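Local coordinates for uncharacterized protein Tm1382 (Thermotoga maritima, PDB 3E57) that is a putative Nudix hydrolase of unknown substrate that probably cleaves nucleoside diphosphate-linked compounds, at residues F36-F41 against E139-I144. Sequence-based numbering, arbitrary orientation.
Sequences FMRVNF and EFLGLI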
ATOM      1  N   PHE B  36      -2.890  -1.796   0.197  1.00 22.29           N
ATOM      2  CA  PHE B  36      -4.286  -2.147  -0.014  1.00 22.59           C
ATOM      3  C   PHE B  36      -4.599  -2.098  -1.496  1.00 22.63           C
ATOM      4  O   PHE B  36      -4.072  -1.251  -2.211  1.00 20.78           O
ATOM      5  CB  PHE B  36      -5.190  -1.160   0.717  1.00 22.43           C
ATOM      6  CG  PHE B  36      -6.622  -1.171   0.262  1.00 21.31           C
ATOM      7  CD1 PHE B  36      -7.540  -2.029   0.842  1.00 21.71           C
ATOM      8  CD2 PHE B  36      -7.053  -0.315  -0.747  1.00 22.54           C
ATOM      9  CE1 PHE B  36      -8.880  -2.034   0.426  1.00 23.41           C
ATOM     10  CE2 PHE B  36      -8.377  -0.307  -1.165  1.00 22.60           C
ATOM     11  CZ  PHE B  36      -9.294  -1.173  -0.577  1.00 22.19           C
ATOM     12  N   MET B  37      -5.470  -2.999  -1.935  1.00 23.85           N
ATOM     13  CA  MET B  37      -6.014  -2.987  -3.306  1.00 25.22           C
ATOM     14  C   MET B  37      -7.504  -3.319  -3.303  1.00 24.80           C
ATOM     15  O   MET B  37      -7.916  -4.300  -2.683  1.00 23.78           O
ATOM     16  CB  MET B  37      -5.290  -4.015  -4.171  1.00 25.94           C
ATOM     17  CG  MET B  37      -5.735  -3.955  -5.629  1.00 26.04           C
ATOM     18  SD  MET B  37      -4.785  -5.029  -6.691  1.00 29.95           S
ATOM     19  CE  MET B  37      -5.194  -6.607  -5.998  1.00 27.40           C
ATOM     20  N   ARG B  38      -8.301  -2.496  -3.988  1.00 25.83           N
ATOM     21  CA  ARG B  38      -9.730  -2.733  -4.146  1.00 27.01           C
ATOM     22  C   ARG B  38      -9.919  -3.963  -5.002  1.00 26.71           C
ATOM     23  O   ARG B  38      -9.236  -4.110  -6.009  1.00 25.26           O
ATOM     24  CB  ARG B  38     -10.412  -1.552  -4.827  1.00 26.83           C
ATOM     25  CG  ARG B  38     -11.880  -1.795  -5.207  1.00 28.53           C
ATOM     26  CD  ARG B  38     -12.751  -0.612  -4.869  1.00 32.03           C
ATOM     27  NE  ARG B  38     -12.570  -0.382  -3.436  1.00 38.26           N
ATOM     28  CZ  ARG B  38     -13.462   0.103  -2.583  1.00 37.85           C
ATOM     29  NH1 ARG B  38     -14.694   0.459  -2.957  1.00 39.00           N
ATOM     30  NH2 ARG B  38     -13.085   0.230  -1.324  1.00 36.57           N
ATOM     31  N   VAL B  39     -10.806  -4.851  -4.571  1.00 27.53           N
ATOM     32  CA  VAL B  39     -11.222  -5.991  -5.392  1.00 28.59           C
ATOM     33  C   VAL B  39     -12.723  -6.197  -5.248  1.00 28.85           C
ATOM     34  O   VAL B  39     -13.335  -5.708  -4.309  1.00 28.78           O
ATOM     35  CB  VAL B  39     -10.453  -7.315  -5.066  1.00 29.38           C
ATOM     36  CG1 VAL B  39      -8.924  -7.096  -5.031  1.00 28.63           C
ATOM     37  CG2 VAL B  39     -10.956  -7.937  -3.799  1.00 29.84           C
ATOM     38  N   ASN B  40     -13.306  -6.905  -6.201  1.00 30.22           N
ATOM     39  CA  ASN B  40     -14.737  -7.202  -6.175  1.00 30.45           C
ATOM     40  C   ASN B  40     -15.018  -8.316  -5.170  1.00 30.14           C
ATOM     41  O   ASN B  40     -14.320  -9.322  -5.137  1.00 29.29           O
ATOM     42  CB  ASN B  40     -15.213  -7.566  -7.588  1.00 30.95           C
ATOM     43  CG  ASN B  40     -16.626  -8.096  -7.614  1.00 32.09           C
ATOM     44  OD1 ASN B  40     -16.877  -9.264  -7.292  1.00 34.74           O
ATOM     45  ND2 ASN B  40     -17.560  -7.242  -8.004  1.00 34.76           N
ATOM     46  N   PHE B  41     -16.032  -8.116  -4.335  1.00 30.79           N
ATOM     47  CA  PHE B  41     -16.320  -9.046  -3.255  1.00 31.34           C
ATOM     48  C   PHE B  41     -16.653 -10.440  -3.765  1.00 31.75           C
ATOM     49  O   PHE B  41     -16.155 -11.439  -3.232  1.00 31.44           O
ATOM     50  CB  PHE B  41     -17.459  -8.526  -2.374  1.00 31.53           C
ATOM     51  CG  PHE B  41     -17.612  -9.265  -1.065  1.00 31.38           C
ATOM     52  CD1 PHE B  41     -16.510  -9.840  -0.425  1.00 32.13           C
ATOM     53  CD2 PHE B  41     -18.853  -9.363  -0.460  1.00 32.32           C
ATOM     54  CE1 PHE B  41     -16.646 -10.495   0.762  1.00 32.09           C
ATOM     55  CE2 PHE B  41     -18.990 -10.018   0.748  1.00 33.17           C
ATOM     56  CZ  PHE B  41     -17.881 -10.591   1.358  1.00 32.14           C
ATOM     57  N   GLU B 139     -19.627  -3.352   4.105  1.00 34.90           N
ATOM     58  CA  GLU B 139     -19.232  -3.003   2.757  1.00 33.74           C
ATOM     59  C   GLU B 139     -17.830  -3.537   2.600  1.00 31.95           C
ATOM     60  O   GLU B 139     -16.934  -3.083   3.297  1.00 30.97           O
ATOM     61  CB  GLU B 139     -19.255  -1.483   2.580  1.00 33.99           C
ATOM     62  CG  GLU B 139     -18.950  -1.015   1.149  1.00 35.36           C
ATOM     63  CD  GLU B 139     -18.798   0.504   1.020  1.00 36.93           C
ATOM     64  OE1 GLU B 139     -19.070   1.242   2.000  1.00 42.07           O
ATOM     65  OE2 GLU B 139     -18.388   0.961  -0.071  1.00 42.09           O
ATOM     66  N   PHE B 140     -17.636  -4.510   1.718  1.00 29.43           N
ATOM     67  CA  PHE B 140     -16.296  -4.999   1.432  1.00 28.50           C
ATOM     68  C   PHE B 140     -15.518  -3.941   0.641  1.00 27.33           C
ATOM     69  O   PHE B 140     -15.996  -3.461  -0.383  1.00 25.89           O
ATOM     70  CB  PHE B 140     -16.375  -6.299   0.640  1.00 28.05           C
ATOM     71  CG  PHE B 140     -15.032  -6.844   0.213  1.00 28.11           C
ATOM     72  CD1 PHE B 140     -14.166  -7.404   1.128  1.00 27.42           C
ATOM     73  CD2 PHE B 140     -14.644  -6.792  -1.112  1.00 27.61           C
ATOM     74  CE1 PHE B 140     -12.949  -7.920   0.727  1.00 26.39           C
ATOM     75  CE2 PHE B 140     -13.428  -7.309  -1.524  1.00 26.89           C
ATOM     76  CZ  PHE B 140     -12.584  -7.870  -0.613  1.00 27.39           C
ATOM     77  N   LEU B 141     -14.328  -3.577   1.123  1.00 26.32           N
ATOM     78  CA  LEU B 141     -13.504  -2.579   0.456  1.00 25.89           C
ATOM     79  C   LEU B 141     -12.403  -3.196  -0.390  1.00 25.45           C
ATOM     80  O   LEU B 141     -12.139  -2.738  -1.486  1.00 25.49           O
ATOM     81  CB  LEU B 141     -12.903  -1.607   1.478  1.00 25.88           C
ATOM     82  CG  LEU B 141     -13.873  -0.839   2.374  1.00 24.21           C
ATOM     83  CD1 LEU B 141     -13.097   0.168   3.229  1.00 23.79           C
ATOM     84  CD2 LEU B 141     -14.941  -0.137   1.559  1.00 26.08           C
ATOM     85  N   GLY B 142     -11.745  -4.230   0.113  1.00 25.07           N
ATOM     86  CA  GLY B 142     -10.680  -4.880  -0.644  1.00 24.34           C
ATOM     87  C   GLY B 142      -9.742  -5.661   0.244  1.00 23.56           C
ATOM     88  O   GLY B 142     -10.110  -6.051   1.357  1.00 23.07           O
ATOM     89  N   LEU B 143      -8.520  -5.847  -0.245  1.00 22.93           N
ATOM     90  CA  LEU B 143      -7.515  -6.680   0.402  1.00 23.34           C
ATOM     91  C   LEU B 143      -6.315  -5.907   0.916  1.00 23.14           C
ATOM     92  O   LEU B 143      -5.830  -4.969   0.265  1.00 22.46           O
ATOM     93  CB  LEU B 143      -7.007  -7.721  -0.590  1.00 23.59           C
ATOM     94  CG  LEU B 143      -8.059  -8.706  -1.118  1.00 23.88           C
ATOM     95  CD1 LEU B 143      -7.371  -9.796  -1.931  1.00 26.13           C
ATOM     96  CD2 LEU B 143      -8.841  -9.303   0.011  1.00 25.01           C
ATOM     97  N   ILE B 144      -5.817  -6.335   2.068  1.00 23.95           N
ATOM     98  CA  ILE B 144      -4.593  -5.782   2.646  1.00 24.57           C
ATOM     99  C   ILE B 144      -3.504  -6.833   2.633  1.00 25.14           C
ATOM    100  O   ILE B 144      -3.659  -7.913   3.222  1.00 25.22           O
ATOM    101  CB  ILE B 144      -4.768  -5.348   4.105  1.00 23.92           C
ATOM    102  CG1 ILE B 144      -5.921  -4.354   4.256  1.00 24.64           C
ATOM    103  CG2 ILE B 144      -3.439  -4.788   4.624  1.00 24.27           C
ATOM    104  CD1 ILE B 144      -6.233  -3.992   5.725  1.00 24.88           C
TER
HETATM  105  O   HOH W   1     -14.957  -3.545  -3.652  1.00 43.99           O
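F140 reaches from strand 131-145 to V39 and F41. Its CB lies over one face of the F41 ring, 3.9 Å from the ring centroid. F41 CD1 sits over the F140 ring, 3.4 Å from F140 CG, and the two rings form an offset stack with planes 24° apart. Further out, CD1 meets F41 CD1 and CE1, CD2 touches CA and CB of F41, CE2 at the ring edge approaches V39 O at 3.2 Å and also touches V39 CG2, and CZ ends beside V39 CG2. F140 CG, anti to the backbone N (F140 chi1 176°), lies on the carbonyl side, and the ring's other face covers G142 N. F160 packs against both rings. Replacing F140 by an alanine is likely to leave F41 without its stacking partner and V39 CG2 beside a gap. Beyond the classic bulge at L141 and G142, opposite L159, M37 and L143 form an antiparallel hydrogen-bonded pair: M37 N to L143 O (3.0 Å) and L143 N to M37 O (2.9 Å). F36 and M37 also pair with a strand of the second subunit. Two main-chain bonds at one end and aromatic stacking at the other thus join segment 36-41 to strand 131-145, and a water donates to V39 O and, weakly, to F140 O.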